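Local coordinates for endonuclease 2 (Arabidopsis thaliana, PDB 4CXP), which cleaves RNA and single-stranded DNA, and double-stranded DNA less well, to 5'-phosphorylated products with the help of three divalent metal cations, at residues W43-K48 with P56-N61; F49-S54 with L111-L116; V144-R149 with I162-A167. One frame throughout, in Å; residues are numbered along the deposited sequence.

Contact 1: W43-K48 with P56-N61. With ZN (zinc ion), chain E; SO4 (sulfate ion), chain I; SO4 (sulfate ion), chain K.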
loop_
_atom_site.group_PDB
_atom_site.type_symbol
_atom_site.label_atom_id
_atom_site.label_comp_id
_atom_site.label_asym_id
_atom_site.label_seq_id
_atom_site.Cartn_x
_atom_site.Cartn_y
_atom_site.Cartn_z
ATOM N N TRP A 43 4.446 -11.626 -0.356
ATOM C CA TRP A 43 4.757 -12.652 0.631
ATOM C C TRP A 43 3.953 -12.458 1.907
ATOM O O TRP A 43 3.422 -13.416 2.454
ATOM C CB TRP A 43 6.259 -12.660 0.943
ATOM C CG TRP A 43 6.630 -13.559 2.069
ATOM C CD1 TRP A 43 6.909 -14.890 2.003
ATOM C CD2 TRP A 43 6.764 -13.188 3.448
ATOM N NE1 TRP A 43 7.193 -15.378 3.249
ATOM C CE2 TRP A 43 7.119 -14.355 4.156
ATOM C CE3 TRP A 43 6.631 -11.988 4.148
ATOM C CZ2 TRP A 43 7.324 -14.360 5.520
ATOM C CZ3 TRP A 43 6.810 -11.997 5.514
ATOM C CH2 TRP A 43 7.168 -13.174 6.185
ATOM N N ALA A 44 3.800 -11.221 2.366
ATOM C CA ALA A 44 3.083 -11.019 3.612
ATOM C C ALA A 44 1.648 -11.534 3.530
ATOM O O ALA A 44 1.096 -12.039 4.502
ATOM C CB ALA A 44 3.097 -9.566 4.028
ATOM N N ASP A 45 1.006 -11.369 2.379
ATOM C CA ASP A 45 -0.352 -11.895 2.242
ATOM C C ASP A 45 -0.391 -13.424 2.358
ATOM O O ASP A 45 -1.391 -13.960 2.822
ATOM C CB ASP A 45 -0.991 -11.473 0.920
ATOM C CG ASP A 45 -1.624 -10.120 0.946
ATOM O OD1 ASP A 45 -1.733 -9.469 1.990
ATOM O OD2 ASP A 45 -2.018 -9.706 -0.159
ATOM N N ARG A 46 0.700 -14.086 1.988
ATOM C CA ARG A 46 0.779 -15.546 1.994
ATOM C C ARG A 46 1.142 -16.140 3.349
ATOM O O ARG A 46 1.242 -17.342 3.463
ATOM C CB ARG A 46 1.775 -16.022 0.940
ATOM C CG ARG A 46 1.305 -15.762 -0.474
ATOM C CD ARG A 46 2.141 -16.541 -1.472
ATOM N NE ARG A 46 3.526 -16.082 -1.503
ATOM C CZ ARG A 46 4.557 -16.717 -0.948
ATOM N NH1 ARG A 46 4.391 -17.878 -0.303
ATOM N NH2 ARG A 46 5.761 -16.186 -1.060
ATOM N N VAL A 47 1.309 -15.299 4.372
ATOM C CA VAL A 47 1.518 -15.783 5.750
ATOM C C VAL A 47 0.422 -15.309 6.707
ATOM O O VAL A 47 0.554 -15.413 7.921
ATOM C CB VAL A 47 2.923 -15.463 6.299
ATOM C CG1 VAL A 47 3.976 -16.166 5.451
ATOM C CG2 VAL A 47 3.186 -13.974 6.396
ATOM N N LYS A 48 -0.689 -14.828 6.169
ATOM C CA LYS A 48 -1.824 -14.398 6.992
ATOM C C LYS A 48 -2.362 -15.480 7.909
ATOM O O LYS A 48 -2.920 -15.155 8.957
ATOM C CB LYS A 48 -2.973 -13.853 6.122
ATOM C CG LYS A 48 -2.748 -12.441 5.636
ATOM C CD LYS A 48 -3.870 -12.013 4.705
ATOM C CE LYS A 48 -3.693 -10.578 4.238
ATOM N NZ LYS A 48 -4.700 -10.235 3.201
ATOM N N PRO A 56 -4.183 -8.838 11.226
ATOM C CA PRO A 56 -4.668 -7.459 11.478
ATOM C C PRO A 56 -3.657 -6.376 11.105
ATOM O O PRO A 56 -4.007 -5.195 11.057
ATOM C CB PRO A 56 -4.950 -7.441 12.982
ATOM C CG PRO A 56 -5.220 -8.896 13.288
ATOM C CD PRO A 56 -4.187 -9.627 12.473
ATOM N N LEU A 57 -2.414 -6.767 10.832
ATOM C CA LEU A 57 -1.361 -5.820 10.519
ATOM C C LEU A 57 -1.454 -5.258 9.114
ATOM O O LEU A 57 -0.664 -4.384 8.766
ATOM C CB LEU A 57 0.013 -6.477 10.727
ATOM C CG LEU A 57 0.270 -7.042 12.126
ATOM C CD1 LEU A 57 1.691 -7.581 12.192
ATOM C CD2 LEU A 57 0.015 -6.042 13.249
ATOM N N HIS A 58 -2.402 -5.733 8.299
ATOM C CA HIS A 58 -2.530 -5.242 6.926
ATOM C C HIS A 58 -3.405 -4.005 6.810
ATOM O O HIS A 58 -3.436 -3.390 5.742
ATOM C CB HIS A 58 -3.087 -6.332 6.010
ATOM C CG HIS A 58 -2.149 -7.481 5.836
ATOM N ND1 HIS A 58 -1.563 -7.788 4.635
ATOM C CD2 HIS A 58 -1.660 -8.355 6.748
ATOM C CE1 HIS A 58 -0.753 -8.818 4.821
ATOM N NE2 HIS A 58 -0.791 -9.182 6.093
ATOM N N TYR A 59 -4.127 -3.617 7.863
ATOM C CA TYR A 59 -5.121 -2.566 7.727
ATOM C C TYR A 59 -5.286 -1.806 9.032
ATOM O O TYR A 59 -4.663 -2.124 10.056
ATOM C CB TYR A 59 -6.460 -3.170 7.219
ATOM C CG TYR A 59 -6.987 -4.239 8.144
ATOM C CD1 TYR A 59 -7.714 -3.915 9.295
ATOM C CD2 TYR A 59 -6.727 -5.578 7.903
ATOM C CE1 TYR A 59 -8.163 -4.906 10.153
ATOM C CE2 TYR A 59 -7.168 -6.558 8.765
ATOM C CZ TYR A 59 -7.889 -6.222 9.888
ATOM O OH TYR A 59 -8.314 -7.213 10.742
ATOM N N ILE A 60 -6.146 -0.783 8.973
ATOM C CA ILE A 60 -6.615 -0.011 10.121
ATOM C C ILE A 60 -8.127 0.082 9.991
ATOM O O ILE A 60 -8.630 0.462 8.936
ATOM C CB ILE A 60 -6.036 1.412 10.155
ATOM C CG1 ILE A 60 -4.531 1.369 10.338
ATOM C CG2 ILE A 60 -6.674 2.216 11.257
ATOM C CD1 ILE A 60 -3.800 2.638 9.988
ATOM N N ASN A 61 -8.833 -0.231 11.077
ATOM C CA ASN A 61 -10.269 -0.011 11.192
ATOM C C ASN A 61 -10.540 1.309 11.893
ATOM O O ASN A 61 -10.026 1.544 12.984
ATOM C CB ASN A 61 -10.907 -1.111 12.044
ATOM C CG ASN A 61 -11.072 -2.414 11.314
ATOM O OD1 ASN A 61 -11.318 -2.439 10.115
ATOM N ND2 ASN A 61 -10.965 -3.513 12.044
HETATM ZN ZN ZN E . -1.901 -7.152 2.564
HETATM S S SO4 I . -4.149 -7.323 0.859
HETATM O O1 SO4 I . -4.298 -8.648 0.143
HETATM O O2 SO4 I . -4.219 -7.543 2.419
HETATM O O3 SO4 I . -5.149 -6.386 0.198
HETATM O O4 SO4 I . -2.757 -6.837 0.609
HETATM S S SO4 K . 7.259 -19.062 2.176
HETATM O O1 SO4 K . 5.958 -18.435 1.912
HETATM O O2 SO4 K . 7.022 -20.368 2.831
HETATM O O3 SO4 K . 8.083 -18.215 3.054
HETATM O O4 SO4 K . 7.972 -19.278 0.900
HETATM O O HOH W 1 0.987 -11.064 7.013
#
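D45 OD1 is gripped from two sides: it binds, at 2.4 Å, the zinc ion that H58 ND1 binds from the other segment, and it forms a salt bridge with K48 NZ at 3.3 Å. H58 ND1 lies 2.2 Å from the same zinc, so the 43-48 loop and the short 3-10 turn before strand 60-62 meet at one metal of the trinuclear site of S1/P1-type nucleases. H120 and D124 of helix 111-124 complete the protein ligands. D45 OD1 and H58 ND1 meet as fellow ligands of the zinc, without a hydrogen bond between them, the carboxylate and imidazole planes lying 26° apart.

K48 reaches the site as an extended chain; with CG beside its own backbone N (chi1 -79°), it runs across the imidazole and lays CE over the centre of one face, a CH-pi contact 3.5 Å from the H58 ring centroid and 12° off the ring normal. The methylene thus carries the ammonium past the ring to the sulfate, where K48 NZ donates to O2 of that ion at 2.8 Å. Sulfate O2 and O4 both bind the zinc, so the anion sits where a substrate phosphate might be expected; D45 and K48 are probably important for catalysis, as in relatives.

The far edge of the imidazole is held too. H58 NE2 donates to a water in the ring plane, and this water in turn donates to the backbone oxygen of A44. With ND1 on zinc and NE2 on the water, the ring is held at both nitrogens, which helps to fix its rotation; the water lies 2.7 Å from both H58 NE2 and A44 O.

Contact 2: F49-S54 with L111-L116. With NAG (2-acetamido-2-deoxy-beta-D-glucopyranose), chain B; NAG (2-acetamido-2-deoxy-beta-D-glucopyranose), chain C; NAG (2-acetamido-2-deoxy-beta-D-glucopyranose), chain D; SO4 (sulfate ion), chain K.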
loop_
_atom_site.group_PDB
_atom_site.type_symbol
_atom_site.label_atom_id
_atom_site.label_comp_id
_atom_site.label_asym_id
_atom_site.label_seq_id
_atom_site.Cartn_x
_atom_site.Cartn_y
_atom_site.Cartn_z
ATOM N N PHE A 49 -2.262 -16.738 7.499
ATOM C CA PHE A 49 -2.753 -17.857 8.317
ATOM C C PHE A 49 -1.650 -18.614 9.017
ATOM O O PHE A 49 -1.825 -19.014 10.151
ATOM C CB PHE A 49 -3.648 -18.768 7.478
ATOM C CG PHE A 49 -4.933 -18.102 7.126
ATOM C CD1 PHE A 49 -5.958 -18.051 8.050
ATOM C CD2 PHE A 49 -5.078 -17.439 5.932
ATOM C CE1 PHE A 49 -7.139 -17.410 7.761
ATOM C CE2 PHE A 49 -6.260 -16.774 5.629
ATOM C CZ PHE A 49 -7.285 -16.758 6.549
ATOM N N ARG A 50 -0.518 -18.793 8.369
ATOM C CA ARG A 50 0.626 -19.410 9.050
ATOM C C ARG A 50 1.082 -18.550 10.227
ATOM O O ARG A 50 1.448 -19.076 11.272
ATOM C CB ARG A 50 1.760 -19.620 8.086
ATOM C CG ARG A 50 1.545 -20.836 7.202
ATOM C CD ARG A 50 2.684 -21.020 6.234
ATOM N NE ARG A 50 2.684 -20.031 5.171
ATOM C CZ ARG A 50 3.651 -19.914 4.268
ATOM N NH1 ARG A 50 4.712 -20.705 4.303
ATOM N NH2 ARG A 50 3.564 -18.998 3.319
ATOM N N TYR A 51 1.052 -17.227 10.050
ATOM C CA TYR A 51 1.344 -16.245 11.108
ATOM C C TYR A 51 0.052 -15.501 11.372
ATOM O O TYR A 51 -0.160 -14.383 10.901
ATOM C CB TYR A 51 2.427 -15.255 10.676
ATOM C CG TYR A 51 3.817 -15.797 10.424
ATOM C CD1 TYR A 51 4.275 -16.991 10.961
ATOM C CD2 TYR A 51 4.708 -15.051 9.664
ATOM C CE1 TYR A 51 5.581 -17.416 10.731
ATOM C CE2 TYR A 51 6.004 -15.471 9.423
ATOM C CZ TYR A 51 6.442 -16.651 9.956
ATOM O OH TYR A 51 7.741 -17.066 9.731
ATOM N N HIS A 52 -0.863 -16.125 12.081
ATOM C CA HIS A 52 -2.210 -15.579 12.140
ATOM C C HIS A 52 -2.249 -14.229 12.890
ATOM O O HIS A 52 -3.075 -13.363 12.585
ATOM C CB HIS A 52 -3.144 -16.647 12.688
ATOM C CG HIS A 52 -4.582 -16.481 12.312
ATOM N ND1 HIS A 52 -5.047 -15.853 11.165
ATOM C CD2 HIS A 52 -5.681 -16.909 12.975
ATOM C CE1 HIS A 52 -6.368 -15.895 11.163
ATOM N NE2 HIS A 52 -6.775 -16.535 12.243
ATOM N N TRP A 53 -1.295 -14.012 13.784
ATOM C CA TRP A 53 -1.076 -12.748 14.449
ATOM C C TRP A 53 -0.812 -11.596 13.485
ATOM O O TRP A 53 -0.899 -10.430 13.866
ATOM C CB TRP A 53 0.124 -12.872 15.415
ATOM C CG TRP A 53 1.366 -13.438 14.801
ATOM C CD1 TRP A 53 1.794 -14.719 14.900
ATOM C CD2 TRP A 53 2.372 -12.738 14.042
ATOM N NE1 TRP A 53 2.976 -14.882 14.236
ATOM C CE2 TRP A 53 3.366 -13.678 13.709
ATOM C CE3 TRP A 53 2.526 -11.417 13.612
ATOM C CZ2 TRP A 53 4.495 -13.346 12.958
ATOM C CZ3 TRP A 53 3.645 -11.090 12.869
ATOM C CH2 TRP A 53 4.614 -12.047 12.544
ATOM N N SER A 54 -0.434 -11.916 12.248
ATOM C CA SER A 54 -0.100 -10.892 11.268
ATOM C C SER A 54 -1.293 -10.381 10.482
ATOM O O SER A 54 -1.190 -9.356 9.820
ATOM C CB SER A 54 0.961 -11.395 10.291
ATOM O OG SER A 54 0.437 -12.300 9.332
ATOM N N LEU A 111 15.390 -10.483 9.589
ATOM C CA LEU A 111 15.334 -9.208 8.891
ATOM C C LEU A 111 14.937 -9.348 7.429
ATOM O O LEU A 111 14.518 -8.362 6.825
ATOM C CB LEU A 111 16.636 -8.428 9.062
ATOM C CG LEU A 111 16.951 -8.048 10.524
ATOM C CD1 LEU A 111 18.164 -7.141 10.608
ATOM C CD2 LEU A 111 15.781 -7.392 11.246
ATOM N N THR A 112 15.012 -10.554 6.861
ATOM C CA THR A 112 14.385 -10.788 5.572
ATOM C C THR A 112 12.865 -10.631 5.709
ATOM O O THR A 112 12.234 -9.923 4.924
ATOM C CB THR A 112 14.746 -12.157 5.006
ATOM O OG1 THR A 112 16.159 -12.179 4.767
ATOM C CG2 THR A 112 13.980 -12.463 3.730
ATOM N N GLU A 113 12.280 -11.266 6.710
ATOM C CA GLU A 113 10.860 -11.052 6.979
ATOM C C GLU A 113 10.576 -9.582 7.239
ATOM O O GLU A 113 9.585 -9.053 6.740
ATOM C CB GLU A 113 10.353 -11.903 8.144
ATOM C CG GLU A 113 10.329 -13.384 7.824
ATOM C CD GLU A 113 9.605 -14.258 8.839
ATOM O OE1 GLU A 113 9.241 -13.775 9.937
ATOM O OE2 GLU A 113 9.409 -15.456 8.523
ATOM N N ALA A 114 11.412 -8.889 8.004
ATOM C CA ALA A 114 11.129 -7.487 8.291
ATOM C C ALA A 114 11.093 -6.665 6.999
ATOM O O ALA A 114 10.225 -5.807 6.842
ATOM C CB ALA A 114 12.143 -6.901 9.255
ATOM N N LEU A 115 12.025 -6.923 6.083
ATOM C CA LEU A 115 12.039 -6.223 4.797
ATOM C C LEU A 115 10.759 -6.502 4.016
ATOM O O LEU A 115 10.156 -5.587 3.445
ATOM C CB LEU A 115 13.276 -6.643 3.990
ATOM C CG LEU A 115 13.331 -6.068 2.578
ATOM C CD1 LEU A 115 13.372 -4.532 2.564
ATOM C CD2 LEU A 115 14.516 -6.667 1.835
ATOM N N LEU A 116 10.355 -7.764 3.958
ATOM C CA LEU A 116 9.183 -8.134 3.186
ATOM C C LEU A 116 7.904 -7.589 3.804
ATOM O O LEU A 116 6.986 -7.184 3.084
ATOM C CB LEU A 116 9.123 -9.654 3.002
ATOM C CG LEU A 116 10.319 -10.273 2.268
ATOM C CD1 LEU A 116 10.098 -11.758 2.105
ATOM C CD2 LEU A 116 10.572 -9.613 0.910
HETATM C C1 NAG B . 5.443 -11.995 16.619
HETATM C C2 NAG B . 6.185 -13.242 17.121
HETATM C C3 NAG B . 5.220 -14.406 17.258
HETATM C C4 NAG B . 4.032 -14.003 18.114
HETATM C C5 NAG B . 3.430 -12.688 17.619
HETATM C C6 NAG B . 2.325 -12.178 18.527
HETATM C C7 NAG B . 8.557 -13.311 16.544
HETATM C C8 NAG B . 9.613 -13.825 15.611
HETATM N N2 NAG B . 7.298 -13.637 16.263
HETATM O O3 NAG B . 5.887 -15.522 17.813
HETATM O O4 NAG B . 3.080 -15.055 18.004
HETATM O O5 NAG B . 4.421 -11.687 17.549
HETATM O O6 NAG B . 1.885 -10.911 18.092
HETATM O O7 NAG B . 8.872 -12.614 17.506
HETATM C C1 NAG C . 13.791 -15.766 7.473
HETATM C C2 NAG C . 14.397 -17.152 7.460
HETATM C C3 NAG C . 14.244 -17.778 6.076
HETATM C C4 NAG C . 12.784 -17.760 5.630
HETATM C C5 NAG C . 12.271 -16.322 5.695
HETATM C C6 NAG C . 10.794 -16.203 5.332
HETATM C C7 NAG C . 16.245 -17.660 9.065
HETATM C C8 NAG C . 15.313 -18.452 9.925
HETATM N N2 NAG C . 15.784 -17.094 7.942
HETATM O O3 NAG C . 14.773 -19.090 6.068
HETATM O O4 NAG C . 12.733 -18.178 4.285
HETATM O O5 NAG C . 12.451 -15.825 6.987
HETATM O O6 NAG C . 9.989 -16.825 6.300
HETATM O O7 NAG C . 17.443 -17.588 9.410
HETATM C C1 NAG D . 6.681 -7.100 15.257
HETATM C C2 NAG D . 5.199 -7.545 15.444
HETATM C C3 NAG D . 5.165 -8.802 16.304
HETATM C C4 NAG D . 6.078 -9.865 15.693
HETATM C C5 NAG D . 7.451 -9.293 15.337
HETATM C C6 NAG D . 8.271 -10.246 14.490
HETATM C C7 NAG D . 3.705 -5.592 15.310
HETATM C C8 NAG D . 2.862 -4.605 16.044
HETATM N N2 NAG D . 4.333 -6.526 16.032
HETATM O O3 NAG D . 3.812 -9.253 16.451
HETATM O O4 NAG D . 6.355 -10.930 16.583
HETATM O O5 NAG D . 7.378 -8.090 14.598
HETATM O O6 NAG D . 7.533 -10.585 13.331
HETATM O O7 NAG D . 3.826 -5.534 14.079
HETATM S S SO4 K . 7.259 -19.062 2.176
HETATM O O1 SO4 K . 5.958 -18.435 1.912
HETATM O O2 SO4 K . 7.022 -20.368 2.831
HETATM O O3 SO4 K . 8.083 -18.215 3.054
HETATM O O4 SO4 K . 7.972 -19.278 0.900
#
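Y51 reaches from the 49-54 loop to E113 near the start of helix 111-124. Its CB lies over one face of the W53 indole, offset toward the rim, and its CG stands beside the backbone N (chi1 -65°), which sends the ring toward the helix. On the ring, CE2 and CZ each come to 3.5 Å from E113 OE2, which lies in the ring plane at its edge. At the tip, Y51 OH donates a short hydrogen bond to E113 OE2 (2.6 Å), meeting the lone pair on the side of OE1. The two side chains come from opposite directions, with ring and carboxylate planes 61° apart.

OE2 is gripped twice, since O6 of an N-acetylglucosamine of the glycan beside E113 also donates to E113 OE2 at 2.7 Å. Two donors on one carboxylate oxygen would probably favour the charged form of E113. The Y51-E113 bond thus ties the 49-54 loop to the start of helix 111-124 next to the glycan, with the sugar as a third partner.

W53 is sandwiched: Y51 CB and S54 CB lie over one face, and a second glycan's N-acetylglucosamine covers the opposite face, with its C1 over the ring centre. Within the 49-54 loop, Y51 O accepts from both S54 N and S54 OG, the latter at 2.7 Å.

In the fold, the 49-54 loop precedes strand 60-62 and W53 touches Y92 of helix 85-96. Helix 111-124 packs through L111 and L115 on L28 of helix 19-28, while E113 also rests against W43.

Contact 3: V144-R149 with I162-A167. With SO4 (sulfate ion), chain J.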
loop_
_atom_site.group_PDB
_atom_site.type_symbol
_atom_site.label_atom_id
_atom_site.label_comp_id
_atom_site.label_asym_id
_atom_site.label_seq_id
_atom_site.Cartn_x
_atom_site.Cartn_y
_atom_site.Cartn_z
ATOM N N VAL A 144 -21.230 -4.753 -5.070
ATOM C CA VAL A 144 -21.589 -3.968 -6.245
ATOM C C VAL A 144 -21.273 -4.809 -7.477
ATOM O O VAL A 144 -21.030 -6.017 -7.374
ATOM C CB VAL A 144 -20.860 -2.595 -6.243
ATOM C CG1 VAL A 144 -21.327 -1.766 -5.063
ATOM C CG2 VAL A 144 -19.346 -2.746 -6.209
ATOM N N HIS A 145 -21.300 -4.188 -8.646
ATOM C CA HIS A 145 -20.772 -4.794 -9.856
ATOM C C HIS A 145 -19.641 -3.919 -10.358
ATOM O O HIS A 145 -19.725 -2.688 -10.311
ATOM C CB HIS A 145 -21.844 -4.928 -10.948
ATOM C CG HIS A 145 -22.734 -6.144 -10.802
ATOM N ND1 HIS A 145 -23.676 -6.266 -9.808
ATOM C CD2 HIS A 145 -22.801 -7.299 -11.512
ATOM C CE1 HIS A 145 -24.306 -7.423 -9.918
ATOM N NE2 HIS A 145 -23.788 -8.075 -10.946
ATOM N N TRP A 146 -18.570 -4.561 -10.821
ATOM C CA TRP A 146 -17.504 -3.916 -11.583
ATOM C C TRP A 146 -17.773 -4.261 -13.038
ATOM O O TRP A 146 -17.654 -5.420 -13.442
ATOM C CB TRP A 146 -16.126 -4.425 -11.145
ATOM C CG TRP A 146 -15.016 -3.730 -11.866
ATOM C CD1 TRP A 146 -14.163 -4.266 -12.777
ATOM C CD2 TRP A 146 -14.652 -2.356 -11.731
ATOM N NE1 TRP A 146 -13.288 -3.308 -13.222
ATOM C CE2 TRP A 146 -13.569 -2.129 -12.591
ATOM C CE3 TRP A 146 -15.160 -1.284 -10.983
ATOM C CZ2 TRP A 146 -12.979 -0.888 -12.717
ATOM C CZ3 TRP A 146 -14.558 -0.053 -11.104
ATOM C CH2 TRP A 146 -13.485 0.136 -11.966
ATOM N N TYR A 147 -18.238 -3.282 -13.802
ATOM C CA TYR A 147 -18.790 -3.552 -15.131
ATOM C C TYR A 147 -19.841 -4.650 -14.980
ATOM O O TYR A 147 -20.771 -4.465 -14.197
ATOM C CB TYR A 147 -17.684 -3.789 -16.170
ATOM C CG TYR A 147 -16.844 -2.541 -16.405
ATOM C CD1 TYR A 147 -15.764 -2.235 -15.592
ATOM C CD2 TYR A 147 -17.144 -1.658 -17.420
ATOM C CE1 TYR A 147 -15.015 -1.082 -15.786
ATOM C CE2 TYR A 147 -16.401 -0.515 -17.628
ATOM C CZ TYR A 147 -15.325 -0.229 -16.810
ATOM O OH TYR A 147 -14.552 0.893 -16.978
ATOM N N THR A 148 -19.720 -5.773 -15.671
ATOM C CA THR A 148 -20.787 -6.772 -15.652
ATOM C C THR A 148 -20.658 -7.820 -14.545
ATOM O O THR A 148 -21.533 -8.671 -14.437
ATOM C CB THR A 148 -20.900 -7.529 -16.973
ATOM O OG1 THR A 148 -19.788 -8.422 -17.080
ATOM C CG2 THR A 148 -20.976 -6.599 -18.151
ATOM N N ARG A 149 -19.616 -7.763 -13.725
ATOM C CA ARG A 149 -19.335 -8.836 -12.779
ATOM C C ARG A 149 -19.496 -8.404 -11.342
ATOM O O ARG A 149 -19.189 -7.274 -10.979
ATOM C CB ARG A 149 -17.917 -9.342 -12.976
ATOM C CG ARG A 149 -17.650 -9.903 -14.353
ATOM C CD ARG A 149 -18.496 -11.134 -14.626
ATOM N NE ARG A 149 -18.207 -11.650 -15.941
ATOM C CZ ARG A 149 -18.789 -12.715 -16.477
ATOM N NH1 ARG A 149 -19.696 -13.410 -15.797
ATOM N NH2 ARG A 149 -18.446 -13.098 -17.705
ATOM N N ILE A 162 -6.962 -1.428 -11.098
ATOM C CA ILE A 162 -5.635 -1.607 -11.669
ATOM C C ILE A 162 -5.654 -2.614 -12.827
ATOM O O ILE A 162 -5.053 -2.371 -13.870
ATOM C CB ILE A 162 -4.630 -2.021 -10.580
ATOM C CG1 ILE A 162 -4.440 -0.882 -9.577
ATOM C CG2 ILE A 162 -3.292 -2.413 -11.201
ATOM C CD1 ILE A 162 -3.724 -1.312 -8.314
ATOM N N GLU A 163 -6.337 -3.734 -12.634
ATOM C CA GLU A 163 -6.386 -4.761 -13.669
ATOM C C GLU A 163 -7.052 -4.250 -14.935
ATOM O O GLU A 163 -6.618 -4.571 -16.046
ATOM C CB GLU A 163 -7.129 -5.993 -13.157
ATOM C CG GLU A 163 -6.387 -6.844 -12.162
ATOM C CD GLU A 163 -7.311 -7.849 -11.452
ATOM O OE1 GLU A 163 -8.558 -7.762 -11.578
ATOM O OE2 GLU A 163 -6.798 -8.703 -10.719
ATOM N N THR A 164 -8.134 -3.503 -14.788
ATOM C CA THR A 164 -8.841 -2.977 -15.941
ATOM C C THR A 164 -7.982 -1.955 -16.657
ATOM O O THR A 164 -7.935 -1.917 -17.888
ATOM C CB THR A 164 -10.201 -2.416 -15.510
ATOM O OG1 THR A 164 -10.951 -3.466 -14.899
ATOM C CG2 THR A 164 -10.956 -1.858 -16.680
ATOM N N ALA A 165 -7.275 -1.113 -15.903
ATOM C CA ALA A 165 -6.349 -0.176 -16.528
ATOM C C ALA A 165 -5.229 -0.911 -17.276
ATOM O O ALA A 165 -4.899 -0.562 -18.412
ATOM C CB ALA A 165 -5.771 0.774 -15.508
ATOM N N GLU A 166 -4.656 -1.932 -16.645
ATOM C CA GLU A 166 -3.560 -2.674 -17.275
ATOM C C GLU A 166 -3.993 -3.241 -18.617
ATOM O O GLU A 166 -3.233 -3.195 -19.581
ATOM C CB GLU A 166 -3.082 -3.762 -16.336
ATOM C CG GLU A 166 -1.962 -4.640 -16.857
ATOM C CD GLU A 166 -1.631 -5.812 -15.919
ATOM O OE1 GLU A 166 -2.393 -6.051 -14.956
ATOM O OE2 GLU A 166 -0.632 -6.536 -16.158
ATOM N N ALA A 167 -5.203 -3.784 -18.671
ATOM C CA ALA A 167 -5.728 -4.351 -19.906
ATOM C C ALA A 167 -6.103 -3.261 -20.915
ATOM O O ALA A 167 -5.576 -3.228 -22.022
ATOM C CB ALA A 167 -6.933 -5.235 -19.599
HETATM S S SO4 J . -20.711 -12.960 -11.835
HETATM O O1 SO4 J . -21.641 -13.736 -11.006
HETATM O O2 SO4 J . -20.784 -13.427 -13.215
HETATM O O3 SO4 J . -19.330 -13.114 -11.346
HETATM O O4 SO4 J . -21.070 -11.550 -11.754
#
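W146 holds CG opposite its backbone N (chi1 -177°), carrying the indole off the end of strand 143-146 toward T164, whose OG1 stands beside its own backbone N (chi1 -59°) and points to the N-H edge of the indole. The two side chains join in one hydrogen bond, W146 NE1 to T164 OG1 at 2.9 Å. It is nearly straight, with an angle of 166° at the hydrogen, and the hydroxyl oxygen lies close to the indole plane. T164 OG1 is also hydrogen-bonded to the backbone oxygen of N160, one helical turn earlier, so the buried indole N-H is satisfied by a hydroxyl already tied to its helix.

Y147 follows in a type II' beta turn from W146 to R149, the hairpin connection between strands 143-146 and 149-152. Its CD1 lies over one face of the W146 indole, toward the rim, and its CE1 touches the T164 methyl CG2 at 4.2 Å. Beyond this contact Y147 OH is hydrogen-bonded to D233. At the other end of the turn, R149 NH1 binds a sulfate.

Both segments fall within the substrate-binding region 120-169; here the contact ties hairpin to helix. It joins the turn to helix 153-169, with W146 also touching I156, N160 and I161 of that helix, while F236 of helix 233-262 packs against W146, Y147 and A165.

In the fold
From the N terminus, helices 3-15 and 19-28 come first, and then the loop that holds 43-48 and 49-54. Contact 1 closes a short loop within this region, bringing 56-61 back to 43-48. Contact 2 spans much further, from 49-54 to helix 111-124, and its segments alternate with those of contact 1, so the two cross. They also touch in space: W43 packs on L116, and one sulfate is held by W43 and R46 from contact 1 and by R50 from contact 2. Contact 3 follows in series as a short closure of hairpin 143-152 onto helix 153-169. Its centre lies about 24 Å from that of contact 1 and about 30 Å from that of contact 2.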